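Local coordinates for major capsid protein P2 (Pseudoalteromonas phage pm2, PDB 2VVF), which forms, as a homotrimer with a double jelly-roll fold, the major building block of the capsid of a lipid-containing marine phage, at residues A180-D190 with I239-M250. Residues are numbered along the deposited sequence; the frame is centred on the assembly and turned at random.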
ATOM      1  N   ALA A 180      19.068  14.567 -21.007  1.00 31.41           N
ATOM      2  CA  ALA A 180      18.399  13.767 -22.027  1.00 31.34           C
ATOM      3  C   ALA A 180      19.231  12.644 -22.648  1.00 35.39           C
ATOM      4  O   ALA A 180      18.683  11.768 -23.318  1.00 35.15           O
ATOM      5  CB  ALA A 180      17.827  14.667 -23.112  1.00 32.03           C
ATOM      6  N   GLY A 181      20.544  12.666 -22.438  1.00 31.75           N
ATOM      7  CA  GLY A 181      21.413  11.657 -23.040  1.00 31.43           C
ATOM      8  C   GLY A 181      22.210  10.784 -22.073  1.00 35.05           C
ATOM      9  O   GLY A 181      23.319  10.353 -22.394  1.00 34.68           O
ATOM     10  N   VAL A 182      21.641  10.494 -20.906  1.00 31.21           N
ATOM     11  CA  VAL A 182      22.316   9.643 -19.930  1.00 30.82           C
ATOM     12  C   VAL A 182      21.990   8.169 -20.176  1.00 34.60           C
ATOM     13  O   VAL A 182      20.828   7.767 -20.146  1.00 34.21           O
ATOM     14  CB  VAL A 182      22.011  10.077 -18.483  1.00 34.47           C
ATOM     15  CG1 VAL A 182      22.650   9.114 -17.491  1.00 34.18           C
ATOM     16  CG2 VAL A 182      22.504  11.497 -18.243  1.00 34.21           C
ATOM     17  N   ASP A 183      23.023   7.378 -20.444  1.00 31.05           N
ATOM     18  CA  ASP A 183      22.859   5.955 -20.730  1.00 30.78           C
ATOM     19  C   ASP A 183      22.953   5.098 -19.471  1.00 33.75           C
ATOM     20  O   ASP A 183      22.118   4.222 -19.236  1.00 33.27           O
ATOM     21  CB  ASP A 183      23.918   5.492 -21.733  1.00 32.79           C
ATOM     22  CG  ASP A 183      23.697   6.061 -23.118  1.00 45.19           C
ATOM     23  OD1 ASP A 183      22.529   6.122 -23.560  1.00 46.08           O
ATOM     24  OD2 ASP A 183      24.695   6.440 -23.769  1.00 52.31           O
ATOM     25  N   ALA A 184      23.996   5.333 -18.684  1.00 29.45           N
ATOM     26  CA  ALA A 184      24.218   4.571 -17.465  1.00 28.81           C
ATOM     27  C   ALA A 184      24.931   5.428 -16.433  1.00 31.78           C
ATOM     28  O   ALA A 184      25.580   6.416 -16.773  1.00 31.24           O
ATOM     29  CB  ALA A 184      25.024   3.317 -17.764  1.00 29.48           C
ATOM     30  N   VAL A 185      24.798   5.046 -15.168  1.00 27.70           N
ATOM     31  CA  VAL A 185      25.422   5.780 -14.080  1.00 27.16           C
ATOM     32  C   VAL A 185      25.979   4.818 -13.045  1.00 30.71           C
ATOM     33  O   VAL A 185      25.482   3.706 -12.881  1.00 30.44           O
ATOM     34  CB  VAL A 185      24.440   6.784 -13.434  1.00 30.85           C
ATOM     35  CG1 VAL A 185      25.099   7.499 -12.256  1.00 30.51           C
ATOM     36  CG2 VAL A 185      23.940   7.784 -14.469  1.00 30.60           C
ATOM     37  N   GLU A 186      27.022   5.255 -12.351  1.00 27.09           N
ATOM     38  CA  GLU A 186      27.655   4.449 -11.321  1.00 26.73           C
ATOM     39  C   GLU A 186      27.868   5.326 -10.095  1.00 30.45           C
ATOM     40  O   GLU A 186      28.293   6.475 -10.213  1.00 30.13           O
ATOM     41  CB  GLU A 186      28.999   3.918 -11.826  1.00 28.10           C
ATOM     42  CG  GLU A 186      29.816   3.168 -10.786  1.00 37.68           C
ATOM     43  CD  GLU A 186      31.163   2.719 -11.323  1.00 57.05           C
ATOM     44  OE1 GLU A 186      31.217   2.251 -12.479  1.00 52.32           O
ATOM     45  OE2 GLU A 186      32.169   2.842 -10.593  1.00 50.75           O
ATOM     46  N   PHE A 187      27.545   4.797  -8.922  1.00 26.79           N
ATOM     47  CA  PHE A 187      27.717   5.551  -7.690  1.00 26.65           C
ATOM     48  C   PHE A 187      28.662   4.832  -6.739  1.00 30.95           C
ATOM     49  O   PHE A 187      28.520   3.637  -6.495  1.00 30.43           O
ATOM     50  CB  PHE A 187      26.370   5.799  -7.008  1.00 28.31           C
ATOM     51  CG  PHE A 187      26.480   6.541  -5.706  1.00 29.65           C
ATOM     52  CD1 PHE A 187      26.664   7.916  -5.688  1.00 32.56           C
ATOM     53  CD2 PHE A 187      26.418   5.863  -4.498  1.00 31.56           C
ATOM     54  CE1 PHE A 187      26.774   8.600  -4.489  1.00 33.40           C
ATOM     55  CE2 PHE A 187      26.528   6.540  -3.297  1.00 34.27           C
ATOM     56  CZ  PHE A 187      26.705   7.912  -3.292  1.00 32.39           C
ATOM     57  N   GLN A 188      29.633   5.563  -6.206  1.00 28.13           N
ATOM     58  CA  GLN A 188      30.589   4.971  -5.283  1.00 28.18           C
ATOM     59  C   GLN A 188      30.996   5.913  -4.161  1.00 32.59           C
ATOM     60  O   GLN A 188      30.967   7.135  -4.312  1.00 32.15           O
ATOM     61  CB  GLN A 188      31.824   4.469  -6.028  1.00 29.53           C
ATOM     62  CG  GLN A 188      32.526   5.526  -6.855  1.00 43.69           C
ATOM     63  CD  GLN A 188      33.837   5.030  -7.431  1.00 61.33           C
ATOM     64  OE1 GLN A 188      33.860   4.344  -8.453  1.00 55.66           O
ATOM     65  NE2 GLN A 188      34.937   5.364  -6.765  1.00 53.63           N
ATOM     66  N   ILE A 189      31.365   5.327  -3.030  1.00 29.59           N
ATOM     67  CA  ILE A 189      31.801   6.085  -1.868  1.00 29.62           C
ATOM     68  C   ILE A 189      33.075   5.442  -1.342  1.00 34.21           C
ATOM     69  O   ILE A 189      33.058   4.298  -0.890  1.00 33.97           O
ATOM     70  CB  ILE A 189      30.712   6.123  -0.776  1.00 32.69           C
ATOM     71  CG1 ILE A 189      29.448   6.806  -1.303  1.00 33.04           C
ATOM     72  CG2 ILE A 189      31.227   6.836   0.467  1.00 33.36           C
ATOM     73  CD1 ILE A 189      28.261   6.693  -0.375  1.00 38.58           C
ATOM     74  N   ASP A 190      34.183   6.168  -1.432  1.00 31.18           N
ATOM     75  CA  ASP A 190      35.467   5.654  -0.968  1.00 31.08           C
ATOM     76  C   ASP A 190      35.880   4.406  -1.744  1.00 35.19           C
ATOM     77  O   ASP A 190      36.331   3.420  -1.158  1.00 34.75           O
ATOM     78  CB  ASP A 190      35.411   5.344   0.531  1.00 32.80           C
ATOM     79  CG  ASP A 190      35.323   6.595   1.383  1.00 41.82           C
ATOM     80  OD1 ASP A 190      35.744   7.671   0.909  1.00 41.96           O
ATOM     81  OD2 ASP A 190      34.838   6.502   2.530  1.00 47.97           O
ATOM     82  N   ILE A 239      33.953   9.997   5.212  1.00 32.11           N
ATOM     83  CA  ILE A 239      33.938   9.658   3.792  1.00 31.73           C
ATOM     84  C   ILE A 239      34.972  10.510   3.068  1.00 35.38           C
ATOM     85  O   ILE A 239      34.992  11.733   3.215  1.00 34.77           O
ATOM     86  CB  ILE A 239      32.539   9.836   3.171  1.00 34.75           C
ATOM     87  CG1 ILE A 239      31.602   8.717   3.631  1.00 35.10           C
ATOM     88  CG2 ILE A 239      32.635   9.868   1.651  1.00 35.25           C
ATOM     89  CD1 ILE A 239      30.155   8.931   3.236  1.00 41.57           C
ATOM     90  N   GLN A 240      35.835   9.860   2.295  1.00 32.47           N
ATOM     91  CA  GLN A 240      36.885  10.561   1.568  1.00 32.38           C
ATOM     92  C   GLN A 240      36.477  10.908   0.144  1.00 36.25           C
ATOM     93  O   GLN A 240      36.922  11.914  -0.410  1.00 36.18           O
ATOM     94  CB  GLN A 240      38.168   9.728   1.551  1.00 33.79           C
ATOM     95  CG  GLN A 240      39.431  10.532   1.802  1.00 51.32           C
ATOM     96  CD  GLN A 240      39.582  10.933   3.256  1.00 71.82           C
ATOM     97  OE1 GLN A 240      40.197  10.220   4.047  1.00 67.29           O
ATOM     98  NE2 GLN A 240      39.006  12.074   3.617  1.00 64.70           N
ATOM     99  N   ASP A 241      35.639  10.067  -0.453  1.00 32.53           N
ATOM    100  CA  ASP A 241      35.206  10.279  -1.829  1.00 32.01           C
ATOM    101  C   ASP A 241      33.765   9.844  -2.083  1.00 34.98           C
ATOM    102  O   ASP A 241      33.394   8.697  -1.840  1.00 34.57           O
ATOM    103  CB  ASP A 241      36.151   9.563  -2.800  1.00 33.73           C
ATOM    104  CG  ASP A 241      35.982  10.028  -4.235  1.00 43.03           C
ATOM    105  OD1 ASP A 241      36.263  11.212  -4.519  1.00 43.69           O
ATOM    106  OD2 ASP A 241      35.582   9.204  -5.084  1.00 48.08           O
ATOM    107  N   LEU A 242      32.965  10.780  -2.579  1.00 30.93           N
ATOM    108  CA  LEU A 242      31.573  10.531  -2.933  1.00 30.47           C
ATOM    109  C   LEU A 242      31.512  10.857  -4.421  1.00 34.14           C
ATOM    110  O   LEU A 242      31.480  12.028  -4.809  1.00 33.78           O
ATOM    111  CB  LEU A 242      30.657  11.468  -2.143  1.00 30.45           C
ATOM    112  CG  LEU A 242      29.167  11.133  -2.050  1.00 35.00           C
ATOM    113  CD1 LEU A 242      28.556  10.963  -3.433  1.00 35.14           C
ATOM    114  CD2 LEU A 242      28.938   9.901  -1.193  1.00 37.30           C
ATOM    115  N   ARG A 243      31.577   9.824  -5.254  1.00 30.33           N
ATOM    116  CA  ARG A 243      31.649  10.021  -6.695  1.00 30.04           C
ATOM    117  C   ARG A 243      30.491   9.481  -7.524  1.00 34.02           C
ATOM    118  O   ARG A 243      29.859   8.485  -7.173  1.00 33.75           O
ATOM    119  CB  ARG A 243      32.974   9.466  -7.218  1.00 29.68           C
ATOM    120  CG  ARG A 243      33.181   9.612  -8.710  1.00 38.12           C
ATOM    121  CD  ARG A 243      34.616   9.282  -9.068  1.00 44.69           C
ATOM    122  NE  ARG A 243      35.554   9.826  -8.090  1.00 48.70           N
ATOM    123  CZ  ARG A 243      36.214  10.968  -8.246  1.00 59.17           C
ATOM    124  NH1 ARG A 243      36.047  11.686  -9.347  1.00 44.55           N
ATOM    125  NH2 ARG A 243      37.043  11.392  -7.303  1.00 44.78           N
ATOM    126  N   LEU A 244      30.257  10.133  -8.656  1.00 30.62           N
ATOM    127  CA  LEU A 244      29.208   9.748  -9.589  1.00 30.54           C
ATOM    128  C   LEU A 244      29.826   9.665 -10.982  1.00 34.52           C
ATOM    129  O   LEU A 244      30.406  10.636 -11.466  1.00 34.07           O
ATOM    130  CB  LEU A 244      28.100  10.805  -9.584  1.00 30.65           C
ATOM    131  CG  LEU A 244      26.642  10.367  -9.737  1.00 35.43           C
ATOM    132  CD1 LEU A 244      26.242   9.408  -8.628  1.00 35.61           C
ATOM    133  CD2 LEU A 244      25.733  11.587  -9.742  1.00 37.96           C
ATOM    134  N   LYS A 245      29.728   8.499 -11.613  1.00 31.29           N
ATOM    135  CA  LYS A 245      30.273   8.304 -12.954  1.00 31.20           C
ATOM    136  C   LYS A 245      29.133   8.214 -13.961  1.00 35.40           C
ATOM    137  O   LYS A 245      28.418   7.213 -14.016  1.00 34.92           O
ATOM    138  CB  LYS A 245      31.136   7.045 -13.013  1.00 33.71           C
ATOM    139  CG  LYS A 245      32.444   7.149 -12.241  1.00 47.36           C
ATOM    140  CD  LYS A 245      33.375   5.992 -12.569  1.00 57.39           C
ATOM    141  CE  LYS A 245      34.775   6.236 -12.029  1.00 68.49           C
ATOM    142  NZ  LYS A 245      35.147   5.248 -10.979  1.00 77.68           N
ATOM    143  N   ILE A 246      28.953   9.277 -14.737  1.00 32.23           N
ATOM    144  CA  ILE A 246      27.864   9.338 -15.705  1.00 32.17           C
ATOM    145  C   ILE A 246      28.295   9.070 -17.140  1.00 36.72           C
ATOM    146  O   ILE A 246      29.167   9.753 -17.678  1.00 36.29           O
ATOM    147  CB  ILE A 246      27.096  10.666 -15.602  1.00 35.13           C
ATOM    148  CG1 ILE A 246      26.582  10.874 -14.176  1.00 35.43           C
ATOM    149  CG2 ILE A 246      25.955  10.700 -16.606  1.00 35.80           C
ATOM    150  CD1 ILE A 246      27.283  11.987 -13.432  1.00 41.73           C
ATOM    151  N   ASP A 247      27.650   8.088 -17.764  1.00 33.78           N
ATOM    152  CA  ASP A 247      27.922   7.747 -19.154  1.00 33.88           C
ATOM    153  C   ASP A 247      26.838   8.378 -20.019  1.00 38.40           C
ATOM    154  O   ASP A 247      25.715   7.878 -20.085  1.00 38.03           O
ATOM    155  CB  ASP A 247      27.927   6.228 -19.346  1.00 35.76           C
ATOM    156  CG  ASP A 247      29.285   5.609 -19.067  1.00 45.92           C
ATOM    157  OD1 ASP A 247      30.132   6.280 -18.437  1.00 46.52           O
ATOM    158  OD2 ASP A 247      29.503   4.447 -19.468  1.00 51.62           O
ATOM    159  N   SER A 248      27.172   9.493 -20.658  1.00 35.57           N
ATOM    160  CA  SER A 248      26.217  10.211 -21.494  1.00 35.72           C
ATOM    161  C   SER A 248      26.469   9.990 -22.982  1.00 40.43           C
ATOM    162  O   SER A 248      27.486   9.421 -23.376  1.00 39.98           O
ATOM    163  CB  SER A 248      26.249  11.706 -21.169  1.00 39.14           C
ATOM    164  OG  SER A 248      25.106  12.372 -21.681  1.00 47.58           O
ATOM    165  N   THR A 249      25.528  10.449 -23.801  1.00 37.70           N
ATOM    166  CA  THR A 249      25.631  10.325 -25.250  1.00 37.86           C
ATOM    167  C   THR A 249      25.543  11.717 -25.857  1.00 42.36           C
ATOM    168  O   THR A 249      25.682  11.897 -27.068  1.00 42.01           O
ATOM    169  CB  THR A 249      24.526   9.414 -25.815  1.00 46.72           C
ATOM    170  OG1 THR A 249      23.241   9.949 -25.476  1.00 48.20           O
ATOM    171  CG2 THR A 249      24.648   8.012 -25.239  1.00 44.65           C
ATOM    172  N   MET A 250      25.307  12.701 -24.995  1.00 39.23           N
ATOM    173  CA  MET A 250      25.172  14.086 -25.419  1.00 39.06           C
ATOM    174  C   MET A 250      26.081  14.983 -24.596  1.00 42.86           C
ATOM    175  O   MET A 250      26.478  14.634 -23.486  1.00 42.56           O
ATOM    176  CB  MET A 250      23.726  14.545 -25.223  1.00 41.43           C
ATOM    177  CG  MET A 250      22.862  14.459 -26.460  1.00 45.28           C
ATOM    178  SD  MET A 250      21.116  14.632 -26.049  1.00 49.68           S
ATOM    179  CE  MET A 250      20.667  12.916 -25.767  1.00 46.40           C
TER
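Lys-245 lies alongside Glu-186, its hydrogen-bonded partner across the antiparallel strands 182-189 and 242-248, both side chains pointing the same way. The lysine chain turns at its last torsion (chi4 115°), which brings NZ to Gln-188 OE1 at 3.0 Å, from above the amide plane; Glu-186 OE2 makes a long salt bridge to the same NZ, 3.8 Å away. Both oxygens lie on the same side of the ammonium, whose charge probably offsets the approach of Glu-186 OE2 to Gln-188 OE1, two acceptors 3.1 Å apart. Gln-188 runs beside Arg-243, amide and guanidinium planes 84° apart, while the arginine bends at chi3 so that NE bonds Asp-241 OD2 and NH2, weakly, OD1, a salt bridge within 239-250; NH1 forms another with Glu-160. On the other face of the sheet, Val-182, Val-185, Phe-187, Ile-189, Leu-242, Leu-244 and Ile-246 form an apolar layer. Leu-244 CD1 comes to the edge of the Phe-187 ring, in its plane, 3.3 Å from Phe-187 CD1; Ile-246 CG2 touches Val-182 CG1 at 3.8 Å. Tyr-219 and Ile-177 pack on Val-182 and Val-185, while Phe-187 meets Phe-223 of its own chain and Met-1 of a second subunit.

At each end of the ladder one oxygen accepts more than one hydrogen bond. Asp-190 OD1 accepts both Gln-240 N (2.6 Å), on its syn lone pair, and Asp-241 N, nearly along its C-O axis. Gly-181 O receives Thr-249 N, Ser-248 OG at 2.8 Å from above the carbonyl plane, and Thr-249 OG1. Beside it, Asp-183 and Ala-184 both face Asp-247, whose O takes Asp-183 N at 2.8 Å and Ala-184 N weakly: a classic beta bulge. These are the two central strands of a four-stranded antiparallel sheet in the C-terminal jelly roll of a double jelly-roll capsid protein.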